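Local atomic coordinates of oxidoreductase, NAD-binding/iron-sulfur cluster-binding protein (Nitratireductor pacificus pht-3B, PDB entry 6ZXU), a protein that acts as a catabolic reductive dehalogenase that binds cobalamin and two [4Fe-4S] clusters, the clusters probably passing electrons to the cobalamin. Residues A[86-91]-A[179-184]; A[184-189]-A[341-346]; A[288-293]-A[506-511]; A[511-516]-A[596-601]. All blocks are in the same frame, centred on the assembly; numbering follows the deposited sequence.

From the N terminus, the loop 86-91 meets helix 168-190 in contact 1, closing a first loop across 87 residues. That same helix, one turn further, opens contact 2 with 341-346; Ser-184 belongs to both, and Arg-188 binds the carbonyls of Phe-87 and Leu-88. Contact 3 starts before contact 2 has closed, so their segments alternate along the chain and the two cross, although their centres lie about 34 Å apart. Contact 4 follows contact 3 in series and shares Gly-511. No pair is nested. Contact 1 ties the 86-91 loop to helix 168-190, and contact 2 ties that helix to helix 342-354, while contacts 3 and 4 join the 288-293 loop, the cobalamin-binding strand 514-521 and the iron-sulfur region.

Contact 1. Residues A[86-91]-A[179-184]; sequences RFLDGP and IAAILS
Leu-88 and Phe-87 lay a loop against the small-residue side of helix 168-190, a loop-on-helix packing at one side of an alpha+beta unit with a four-stranded antiparallel sheet that includes strands 142-149 and 194-198. The bump is the Leu-88 side chain: its CD2 methyl settles in the shallow hollow between Ala-180 and Ala-181, 3.9 Å from Ala-180 CB and 3.8 Å from the backbone N of Ala-181. A chi1 of -63° sets Leu-88 CG beside its backbone N, and the end of the side chain comes close to the helix, where CD2 meets the two alanines. With only methyl groups on the helix at this point, the backbones can approach, the CA atoms of Leu-88 and Ala-181 being 4.5 Å apart. Ala-181 is in turn a small knob beneath the loop: its CB lies 3.7 Å from Phe-87 O and 4.1 Å from Phe-87 CB. The Phe-87 ring itself leads away from this helix, towards Pro-349 and Asn-353 of helix 342-354, so it is the base of the side chain that touches here. Beyond Leu-88, Arg-195 and Phe-198 of strand 194-198 continue the packing. At the end of the hollow Ser-184 turns its hydroxyl back over its own helix, OG lying 2.9 Å from Ala-180 O, while across the contact the same OG comes within 3.4 Å of Leu-88 O, at most a weak hydrogen bond.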
# COMPACT_ATOMS: atom_id res chain seq x y z
N ARG A 86 16.68 -14.36 -0.77
CA ARG A 86 16.41 -15.54 -1.61
C ARG A 86 15.86 -15.16 -2.96
O ARG A 86 15.86 -15.97 -3.88
CB ARG A 86 15.39 -16.48 -0.89
CG ARG A 86 15.85 -16.71 0.56
CD ARG A 86 15.29 -17.88 1.32
NE ARG A 86 13.85 -18.08 1.20
CZ ARG A 86 13.24 -18.98 0.41
NH1 ARG A 86 11.90 -19.08 0.44
NH2 ARG A 86 13.96 -19.76 -0.42
N PHE A 87 15.39 -13.95 -3.13
CA PHE A 87 14.76 -13.60 -4.41
C PHE A 87 15.55 -12.50 -5.21
O PHE A 87 15.01 -11.93 -6.18
CB PHE A 87 13.29 -13.15 -4.16
CG PHE A 87 12.52 -14.12 -3.29
CD1 PHE A 87 12.25 -15.40 -3.77
CD2 PHE A 87 12.18 -13.80 -2.01
CE1 PHE A 87 11.65 -16.35 -2.96
CE2 PHE A 87 11.53 -14.72 -1.22
CZ PHE A 87 11.27 -15.99 -1.70
N LEU A 88 16.78 -12.24 -4.80
CA LEU A 88 17.67 -11.34 -5.53
C LEU A 88 18.13 -11.95 -6.84
O LEU A 88 18.48 -11.24 -7.80
CB LEU A 88 18.87 -11.00 -4.68
CG LEU A 88 18.61 -10.27 -3.42
CD1 LEU A 88 19.87 -10.15 -2.59
CD2 LEU A 88 18.02 -8.88 -3.61
N ASP A 89 18.05 -13.27 -6.96
CA ASP A 89 18.16 -13.89 -8.29
C ASP A 89 17.09 -14.96 -8.46
O ASP A 89 16.39 -15.29 -7.52
CB ASP A 89 19.50 -14.57 -8.45
CG ASP A 89 20.04 -14.51 -9.96
OD1 ASP A 89 19.21 -14.37 -10.96
OD2 ASP A 89 21.33 -14.64 -10.08
N GLY A 90 16.91 -15.40 -9.67
CA GLY A 90 15.82 -16.28 -9.99
C GLY A 90 15.82 -16.68 -11.46
O GLY A 90 16.63 -16.24 -12.27
N PRO A 91 14.82 -17.47 -11.83
CA PRO A 91 14.64 -17.77 -13.24
C PRO A 91 14.34 -16.57 -14.14
O PRO A 91 13.60 -15.62 -13.75
CB PRO A 91 13.41 -18.72 -13.24
CG PRO A 91 12.64 -18.36 -12.01
CD PRO A 91 13.70 -17.92 -10.99
N ILE A 179 13.08 -4.01 -2.32
CA ILE A 179 13.00 -3.30 -3.60
C ILE A 179 13.90 -3.96 -4.65
O ILE A 179 13.49 -4.20 -5.77
CB ILE A 179 13.37 -1.79 -3.43
CG1 ILE A 179 12.36 -1.15 -2.49
CG2 ILE A 179 13.45 -1.12 -4.79
CD1 ILE A 179 12.67 0.28 -2.14
N ALA A 180 15.13 -4.31 -4.28
CA ALA A 180 16.06 -4.97 -5.25
C ALA A 180 15.55 -6.31 -5.77
O ALA A 180 15.72 -6.63 -6.93
CB ALA A 180 17.43 -5.15 -4.62
N ALA A 181 14.91 -7.09 -4.89
CA ALA A 181 14.31 -8.38 -5.24
C ALA A 181 13.15 -8.21 -6.18
O ALA A 181 13.06 -8.94 -7.17
CB ALA A 181 13.84 -9.12 -4.00
N ILE A 182 12.34 -7.17 -5.96
CA ILE A 182 11.16 -6.97 -6.79
C ILE A 182 11.61 -6.49 -8.18
O ILE A 182 11.12 -6.97 -9.18
CB ILE A 182 10.19 -5.99 -6.13
CG1 ILE A 182 9.57 -6.61 -4.91
CG2 ILE A 182 9.11 -5.64 -7.13
CD1 ILE A 182 8.86 -5.59 -4.03
N LEU A 183 12.54 -5.53 -8.21
CA LEU A 183 12.95 -4.95 -9.43
C LEU A 183 13.76 -5.90 -10.30
O LEU A 183 13.57 -5.93 -11.50
CB LEU A 183 13.69 -3.66 -9.22
CG LEU A 183 12.87 -2.43 -8.71
CD1 LEU A 183 13.80 -1.27 -8.50
CD2 LEU A 183 11.77 -2.10 -9.70
N SER A 184 14.66 -6.65 -9.69
CA SER A 184 15.38 -7.70 -10.41
C SER A 184 14.46 -8.74 -10.94
O SER A 184 14.57 -9.15 -12.12
CB SER A 184 16.47 -8.29 -9.54
OG SER A 184 15.99 -9.04 -8.46

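Contact 2. Residues A[184-189]-A[341-346]; sequences SGYVRW and HPLALG
The indole of Trp-189 has Leu-345 over one face, and the phenol ring of Tyr-186 has Pro-342 at its edge. Leu-345 CB stands 3.7 Å from the centroid of the Trp-189 five-membered ring and 10° off its normal, a CH-pi contact; Leu-345 CD1 reaches on over the same face towards the benzo part, 3.9 Å from Trp-189 CE3. At Tyr-186 the rim atom CD1 does the touching, 3.7 Å from Pro-342 CB and 3.5 Å from Leu-343 N. Its chi1 of 165° swings CG opposite the backbone N and carries the ring along the start of helix 342-354, where His-341 ND1 caps the helix by accepting from Leu-343 N. Between the two aromatic residues the helices close up on Gly-185 and Gly-346, whose CA atoms are 4.5 Å apart; a CB on either would sit tightly against the other helix. The axes of the segments 184-189 and 342-346 approach to 7.5 Å, at 132° between their directions. A water accepts from Trp-189 NE1 at 3.0 Å and bridges to Leu-345 O, although the second link is doubtfully short. Cutting Trp-189 back to alanine is likely to leave Leu-345 CB and CD1 without the indole face they lie on, and this water without its NE1 donor. Around the pair, helix 103-116 lies beside Tyr-186, whose OH bonds Asn-109, the backbone at Phe-642 accepts from His-341 NE2, Val-646 of strand 645-647 packs on Trp-189, Pro-342 and Leu-345, and helix 445-469 meets Leu-343 and Ala-344.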
# COMPACT_ATOMS: atom_id res chain seq x y z
N SER A 184 14.66 -6.65 -9.69
CA SER A 184 15.38 -7.70 -10.41
C SER A 184 14.46 -8.74 -10.94
O SER A 184 14.57 -9.15 -12.12
CB SER A 184 16.47 -8.29 -9.54
OG SER A 184 15.99 -9.04 -8.46
N GLY A 185 13.45 -9.13 -10.15
CA GLY A 185 12.48 -10.07 -10.67
C GLY A 185 11.64 -9.57 -11.77
O GLY A 185 11.29 -10.31 -12.68
N TYR A 186 11.30 -8.28 -11.72
CA TYR A 186 10.57 -7.62 -12.82
C TYR A 186 11.35 -7.66 -14.13
O TYR A 186 10.79 -8.00 -15.19
CB TYR A 186 10.33 -6.12 -12.45
CG TYR A 186 9.93 -5.21 -13.54
CD1 TYR A 186 8.81 -5.47 -14.30
CD2 TYR A 186 10.63 -4.05 -13.80
CE1 TYR A 186 8.40 -4.61 -15.30
CE2 TYR A 186 10.23 -3.13 -14.79
CZ TYR A 186 9.12 -3.39 -15.53
OH TYR A 186 8.73 -2.53 -16.54
N VAL A 187 12.67 -7.35 -14.08
CA VAL A 187 13.50 -7.38 -15.32
C VAL A 187 13.66 -8.85 -15.82
O VAL A 187 13.57 -9.11 -17.01
CB VAL A 187 14.86 -6.72 -15.06
CG1 VAL A 187 15.82 -6.89 -16.23
CG2 VAL A 187 14.69 -5.24 -14.76
N ARG A 188 13.81 -9.79 -14.90
CA ARG A 188 13.87 -11.23 -15.23
C ARG A 188 12.60 -11.72 -15.91
O ARG A 188 12.65 -12.48 -16.87
CB ARG A 188 14.19 -12.06 -14.02
CG ARG A 188 15.62 -11.95 -13.55
CD ARG A 188 15.96 -13.01 -12.53
NE ARG A 188 15.14 -12.92 -11.28
CZ ARG A 188 15.45 -12.27 -10.19
NH1 ARG A 188 16.56 -11.50 -10.08
NH2 ARG A 188 14.62 -12.30 -9.15
N TRP A 189 11.45 -11.22 -15.50
CA TRP A 189 10.20 -11.57 -16.17
C TRP A 189 9.99 -10.94 -17.52
O TRP A 189 9.20 -11.43 -18.34
CB TRP A 189 9.01 -11.23 -15.27
CG TRP A 189 8.67 -12.33 -14.31
CD1 TRP A 189 9.00 -12.43 -12.97
CD2 TRP A 189 7.98 -13.52 -14.65
NE1 TRP A 189 8.50 -13.61 -12.46
CE2 TRP A 189 7.86 -14.30 -13.46
CE3 TRP A 189 7.41 -14.02 -15.86
CZ2 TRP A 189 7.24 -15.56 -13.43
CZ3 TRP A 189 6.76 -15.30 -15.83
CH2 TRP A 189 6.69 -16.04 -14.62
N HIS A 341 0.89 -8.75 -14.97
CA HIS A 341 1.95 -7.81 -15.31
C HIS A 341 3.25 -8.23 -14.66
O HIS A 341 3.25 -8.71 -13.54
CB HIS A 341 1.55 -6.41 -14.87
CG HIS A 341 2.45 -5.34 -15.37
ND1 HIS A 341 3.69 -5.10 -14.82
CD2 HIS A 341 2.30 -4.44 -16.35
CE1 HIS A 341 4.26 -4.08 -15.44
NE2 HIS A 341 3.44 -3.68 -16.39
N PRO A 342 4.40 -8.09 -15.37
CA PRO A 342 5.71 -8.54 -14.81
C PRO A 342 6.14 -7.93 -13.49
O PRO A 342 6.87 -8.56 -12.72
CB PRO A 342 6.71 -8.10 -15.88
CG PRO A 342 5.95 -8.20 -17.15
CD PRO A 342 4.54 -7.76 -16.82
N LEU A 343 5.72 -6.70 -13.21
CA LEU A 343 6.03 -6.08 -11.94
C LEU A 343 5.36 -6.76 -10.77
O LEU A 343 5.99 -7.03 -9.75
CB LEU A 343 5.67 -4.58 -11.98
CG LEU A 343 6.05 -3.78 -10.74
CD1 LEU A 343 7.55 -3.79 -10.44
CD2 LEU A 343 5.58 -2.33 -10.87
N ALA A 344 4.06 -7.04 -10.91
CA ALA A 344 3.36 -7.83 -9.91
C ALA A 344 3.99 -9.25 -9.72
O ALA A 344 4.17 -9.72 -8.61
CB ALA A 344 1.91 -7.97 -10.32
N LEU A 345 4.33 -9.89 -10.81
CA LEU A 345 5.07 -11.17 -10.74
C LEU A 345 6.40 -11.03 -9.98
O LEU A 345 6.80 -11.97 -9.28
CB LEU A 345 5.33 -11.77 -12.14
CG LEU A 345 4.06 -12.34 -12.77
CD1 LEU A 345 4.20 -12.56 -14.25
CD2 LEU A 345 3.74 -13.70 -12.12
N GLY A 346 7.05 -9.89 -10.04
CA GLY A 346 8.28 -9.66 -9.21
C GLY A 346 7.97 -9.63 -7.76
O GLY A 346 8.84 -9.92 -6.93
O HOH W 1 7.12 -14.39 -9.91

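Contact 3. Residues A[288-293]-A[506-511]; sequences YPMETI and LNPFIG
Tyr-288 and Phe-509 bring two irregular backbones to 7.1 Å between CA atoms, one bent by an inverse gamma turn at Pro-289 before the 3-10 segment 290-292, the other folded by an Asx motif: Asn-507 OD1 accepts from Phe-509 N, the Asx turn, and also from Ile-510 N. Phe-509 points its ring at the 288-293 segment, among Tyr-288, Pro-289, Met-290 and Ile-293. Over one face of that ring lie Tyr-288 CB and Pro-289 CD, the latter 4.0 Å from the centroid, both CH-pi contacts. Met-290 comes instead to the rim: its SD is in the ring plane, 3.5 Å from Phe-509 CE2, an edge-on Met-aromatic contact. Chi2 of -60° bends the methionine chain so that SD reaches this rim. The Tyr-288 and Phe-509 rings do not truly stack; their planes differ by 29°, yet they are slid apart to 5.7 Å between centroids and hardly overlap, so closeness rests on Tyr-288 CD1 against Phe-509 CB at 3.5 Å. Ile-293 CD1 adds to this packing, 3.9 Å from Pro-508 CG and 4.0 Å from Phe-509 CZ, and Ile-510 CG2 packs by the phenol end of Tyr-288. The contact thus packs the 288-293 loop on the connection into strand 514-521, whose start binds cobalamin; Leu-506 of that connection touches a [4Fe-4S] cluster. Phe-394 of strand 394-399 packs against Tyr-288, Met-290 and Phe-509, Ile-531 of strand 531-532 meets Met-290, Ile-293 and Pro-508, and helix 603-614 places Arg-606 on Tyr-288 and Pro-289.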
# COMPACT_ATOMS: atom_id res chain seq x y z
N TYR A 288 -0.06 12.62 8.94
CA TYR A 288 -1.28 13.35 8.67
C TYR A 288 -1.92 13.73 10.01
O TYR A 288 -1.86 12.94 10.96
CB TYR A 288 -2.24 12.51 7.84
CG TYR A 288 -1.78 12.26 6.41
CD1 TYR A 288 -2.02 13.17 5.42
CD2 TYR A 288 -1.07 11.09 6.07
CE1 TYR A 288 -1.56 12.94 4.12
CE2 TYR A 288 -0.62 10.86 4.80
CZ TYR A 288 -0.88 11.79 3.82
OH TYR A 288 -0.47 11.54 2.51
N PRO A 289 -2.55 14.89 10.08
CA PRO A 289 -3.12 15.38 11.32
C PRO A 289 -4.46 14.75 11.77
O PRO A 289 -5.48 15.42 11.92
CB PRO A 289 -3.27 16.87 11.04
CG PRO A 289 -3.55 16.95 9.60
CD PRO A 289 -2.77 15.86 8.98
N MET A 290 -4.42 13.46 12.03
CA MET A 290 -5.57 12.73 12.48
C MET A 290 -6.09 13.21 13.83
O MET A 290 -7.22 12.99 14.16
CB MET A 290 -5.23 11.23 12.57
CG MET A 290 -5.16 10.49 11.24
SD MET A 290 -6.72 10.50 10.24
CE MET A 290 -7.76 9.37 11.14
N GLU A 291 -5.24 13.87 14.63
CA GLU A 291 -5.69 14.44 15.91
C GLU A 291 -6.67 15.56 15.76
O GLU A 291 -7.23 15.96 16.73
CB GLU A 291 -4.48 14.91 16.71
CG GLU A 291 -3.78 16.15 16.19
CD GLU A 291 -2.74 15.90 15.10
OE1 GLU A 291 -2.53 14.72 14.64
OE2 GLU A 291 -2.18 16.93 14.67
N THR A 292 -6.89 16.07 14.55
CA THR A 292 -7.84 17.15 14.31
C THR A 292 -9.20 16.66 13.88
O THR A 292 -10.07 17.48 13.64
CB THR A 292 -7.35 18.14 13.20
OG1 THR A 292 -7.30 17.51 11.90
CG2 THR A 292 -5.96 18.67 13.56
N ILE A 293 -9.37 15.34 13.70
CA ILE A 293 -10.64 14.81 13.26
C ILE A 293 -11.48 14.53 14.51
O ILE A 293 -10.94 13.98 15.47
CB ILE A 293 -10.40 13.54 12.41
CG1 ILE A 293 -9.49 13.85 11.21
CG2 ILE A 293 -11.70 12.88 11.93
CD1 ILE A 293 -10.07 14.80 10.19
N LEU A 506 -13.22 4.98 3.84
CA LEU A 506 -12.63 6.16 3.32
C LEU A 506 -12.02 7.01 4.46
O LEU A 506 -12.63 7.29 5.46
CB LEU A 506 -13.69 6.93 2.52
CG LEU A 506 -13.31 8.10 1.62
CD1 LEU A 506 -14.32 8.24 0.56
CD2 LEU A 506 -13.13 9.42 2.37
N ASN A 507 -10.77 7.40 4.26
CA ASN A 507 -9.95 8.16 5.20
C ASN A 507 -9.99 9.64 4.81
O ASN A 507 -10.02 9.97 3.63
CB ASN A 507 -8.48 7.63 5.15
CG ASN A 507 -7.54 8.43 5.97
OD1 ASN A 507 -7.00 9.43 5.56
ND2 ASN A 507 -7.36 8.01 7.22
N PRO A 508 -10.03 10.57 5.79
CA PRO A 508 -10.20 11.96 5.40
C PRO A 508 -8.99 12.60 4.70
O PRO A 508 -9.11 13.68 4.10
CB PRO A 508 -10.54 12.64 6.72
CG PRO A 508 -10.01 11.73 7.76
CD PRO A 508 -10.14 10.35 7.22
N PHE A 509 -7.83 11.97 4.71
CA PHE A 509 -6.64 12.56 4.11
C PHE A 509 -6.24 11.83 2.82
O PHE A 509 -5.76 12.49 1.92
CB PHE A 509 -5.46 12.57 5.09
CG PHE A 509 -5.74 13.39 6.31
CD1 PHE A 509 -5.71 14.75 6.24
CD2 PHE A 509 -6.16 12.81 7.49
CE1 PHE A 509 -6.03 15.53 7.33
CE2 PHE A 509 -6.43 13.57 8.62
CZ PHE A 509 -6.40 14.92 8.56
N ILE A 510 -6.33 10.50 2.74
CA ILE A 510 -5.92 9.75 1.50
C ILE A 510 -7.14 9.17 0.81
O ILE A 510 -7.00 8.41 -0.14
CB ILE A 510 -4.85 8.70 1.78
CG1 ILE A 510 -5.35 7.56 2.63
CG2 ILE A 510 -3.63 9.33 2.39
CD1 ILE A 510 -4.40 6.39 2.63
N GLY A 511 -8.36 9.57 1.26
CA GLY A 511 -9.53 9.10 0.60
C GLY A 511 -9.66 7.61 0.66
O GLY A 511 -9.32 6.97 1.66

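Contact 4. Residues A[511-516]-A[596-601]; sequences GPRSKS and PWNRED. With NA (sodium ion), chain G; SF4 (iron/sulfur cluster), chain D.
Arg-513 crosses Asn-598 at about a right angle, its CD 3.1 Å from Asn-598 OD1 and its NH1 giving that oxygen a hydrogen bond of 2.7 Å. The bond is nearly straight, 168° at the hydrogen, and lies in both the amide carbonyl plane and the guanidinium plane, even though these planes are turned 56° apart. A bend at chi3 (53°) brings the guanidinium round to Asn-598. The same NH1 donates to a water that also accepts from Arg-599 N, while Arg-513 NE forms a salt bridge with Asp-429 and Asn-598 ND2 bonds Lys-593 O, so both side chains are fixed at more than one point. A leucine in place of Arg-513 would probably leave Asn-598 OD1 without this donor and Asp-429 without this charged partner, and unsettle the bridging water. Next to this pair, Gly-511 CA lies 3.6 Å from Trp-597 O, where a CB would clash with that oxygen. Beyond lie the cofactors: the Trp-597 indole turns an edge to the cluster, CD1 3.7 Å from sulfide S1, and Pro-596 CD lies 3.4 Å from S4. Asn-598 O binds the sodium ion at 2.5 Å together with three waters and Cys-595 O. On the other segment Ser-514, Lys-515 and Ser-516 hydrogen-bond cobalamin. The charge of the buried guanidinium is probably balanced by Asp-429 through NE, while NH1 is spent on Asn-598 OD1 and the water, so the contact joins the segment leading into the cobalamin-binding strand to the residue whose O binds sodium.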
# COMPACT_ATOMS: atom_id res chain seq x y z
N GLY A 511 -8.36 9.57 1.26
CA GLY A 511 -9.53 9.10 0.60
C GLY A 511 -9.66 7.61 0.66
O GLY A 511 -9.32 6.97 1.66
N PRO A 512 -10.15 7.00 -0.42
CA PRO A 512 -10.31 5.55 -0.42
C PRO A 512 -9.07 4.81 -1.03
O PRO A 512 -9.15 3.63 -1.29
CB PRO A 512 -11.49 5.33 -1.35
CG PRO A 512 -11.34 6.42 -2.34
CD PRO A 512 -10.73 7.62 -1.60
N ARG A 513 -7.92 5.50 -1.05
CA ARG A 513 -6.72 5.10 -1.76
C ARG A 513 -5.77 4.28 -0.88
O ARG A 513 -4.66 4.63 -0.68
CB ARG A 513 -6.05 6.36 -2.29
CG ARG A 513 -5.14 6.16 -3.41
CD ARG A 513 -4.47 7.43 -3.81
NE ARG A 513 -3.84 8.07 -2.68
CZ ARG A 513 -4.09 9.25 -2.21
NH1 ARG A 513 -4.97 10.03 -2.77
NH2 ARG A 513 -3.40 9.71 -1.18
N SER A 514 -6.22 3.21 -0.32
CA SER A 514 -5.42 2.51 0.70
C SER A 514 -5.63 1.02 0.67
O SER A 514 -6.63 0.53 0.03
CB SER A 514 -5.85 2.98 2.09
OG SER A 514 -7.05 2.36 2.38
N LYS A 515 -4.60 0.28 1.12
CA LYS A 515 -4.76 -1.08 1.51
C LYS A 515 -4.43 -1.11 2.99
O LYS A 515 -3.60 -0.38 3.45
CB LYS A 515 -3.92 -2.13 0.73
CG LYS A 515 -4.26 -2.33 -0.75
CD LYS A 515 -5.62 -3.02 -0.93
CE LYS A 515 -5.75 -3.55 -2.28
NZ LYS A 515 -6.97 -4.41 -2.39
N SER A 516 -5.19 -1.92 3.72
CA SER A 516 -4.95 -2.11 5.12
C SER A 516 -4.16 -3.40 5.28
O SER A 516 -4.25 -4.32 4.49
CB SER A 516 -6.26 -2.22 5.90
OG SER A 516 -7.05 -3.25 5.37
N PRO A 596 -13.91 11.97 -5.28
CA PRO A 596 -13.42 13.31 -5.01
C PRO A 596 -12.40 13.41 -3.89
O PRO A 596 -11.52 14.28 -3.94
CB PRO A 596 -14.68 14.10 -4.64
CG PRO A 596 -15.75 13.36 -5.31
CD PRO A 596 -15.37 11.91 -5.24
N TRP A 597 -12.46 12.55 -2.91
CA TRP A 597 -11.49 12.54 -1.80
C TRP A 597 -10.11 12.00 -2.17
O TRP A 597 -9.18 12.11 -1.38
CB TRP A 597 -12.02 11.74 -0.63
CG TRP A 597 -13.25 12.35 0.02
CD1 TRP A 597 -14.51 12.16 -0.36
CD2 TRP A 597 -13.29 13.17 1.20
NE1 TRP A 597 -15.37 12.80 0.49
CE2 TRP A 597 -14.66 13.46 1.45
CE3 TRP A 597 -12.33 13.67 2.10
CZ2 TRP A 597 -15.07 14.18 2.53
CZ3 TRP A 597 -12.75 14.42 3.17
CH2 TRP A 597 -14.11 14.70 3.36
N ASN A 598 -10.00 11.42 -3.35
CA ASN A 598 -8.73 11.05 -3.89
C ASN A 598 -8.10 12.28 -4.51
O ASN A 598 -8.46 12.65 -5.63
CB ASN A 598 -8.89 9.85 -4.87
CG ASN A 598 -7.55 9.50 -5.60
OD1 ASN A 598 -6.47 9.53 -5.02
ND2 ASN A 598 -7.62 9.34 -6.91
N ARG A 599 -7.20 12.93 -3.81
CA ARG A 599 -6.62 14.19 -4.24
C ARG A 599 -5.15 14.25 -4.03
O ARG A 599 -4.60 13.53 -3.21
CB ARG A 599 -7.11 15.34 -3.36
CG ARG A 599 -8.56 15.50 -3.35
CD ARG A 599 -8.91 16.84 -2.77
NE ARG A 599 -10.29 17.12 -3.12
CZ ARG A 599 -11.29 16.85 -2.30
NH1 ARG A 599 -11.04 16.32 -1.13
NH2 ARG A 599 -12.54 17.14 -2.68
N GLU A 600 -4.51 15.22 -4.73
CA GLU A 600 -3.10 15.46 -4.56
C GLU A 600 -2.80 16.03 -3.16
O GLU A 600 -3.60 16.76 -2.57
CB GLU A 600 -2.56 16.41 -5.69
CG GLU A 600 -1.04 16.25 -5.86
CD GLU A 600 -0.39 17.23 -6.87
OE1 GLU A 600 -1.11 17.80 -7.70
OE2 GLU A 600 0.84 17.42 -6.81
N ASP A 601 -1.60 15.75 -2.65
CA ASP A 601 -1.13 16.25 -1.31
C ASP A 601 -0.51 17.68 -1.40
O ASP A 601 0.69 17.88 -1.18
CB ASP A 601 -0.15 15.20 -0.72
CG ASP A 601 0.30 15.49 0.73
OD1 ASP A 601 -0.52 16.04 1.56
OD2 ASP A 601 1.50 15.17 1.01
NA NA G . -10.24 12.88 -7.43
FE1 SF4 D . -18.38 7.45 -3.83
FE2 SF4 D . -18.53 10.25 -3.84
FE3 SF4 D . -16.31 9.04 -2.88
FE4 SF4 D . -18.61 8.81 -1.43
S1 SF4 D . -17.44 10.69 -1.97
S2 SF4 D . -17.22 7.20 -1.93
S3 SF4 D . -20.04 8.71 -3.17
S4 SF4 D . -17.18 8.99 -4.96
O HOH W 2 -6.13 12.11 -1.19
O HOH W 3 -10.59 15.01 -6.59
O HOH W 4 -12.21 12.78 -8.55
O HOH W 5 -9.14 11.66 -9.27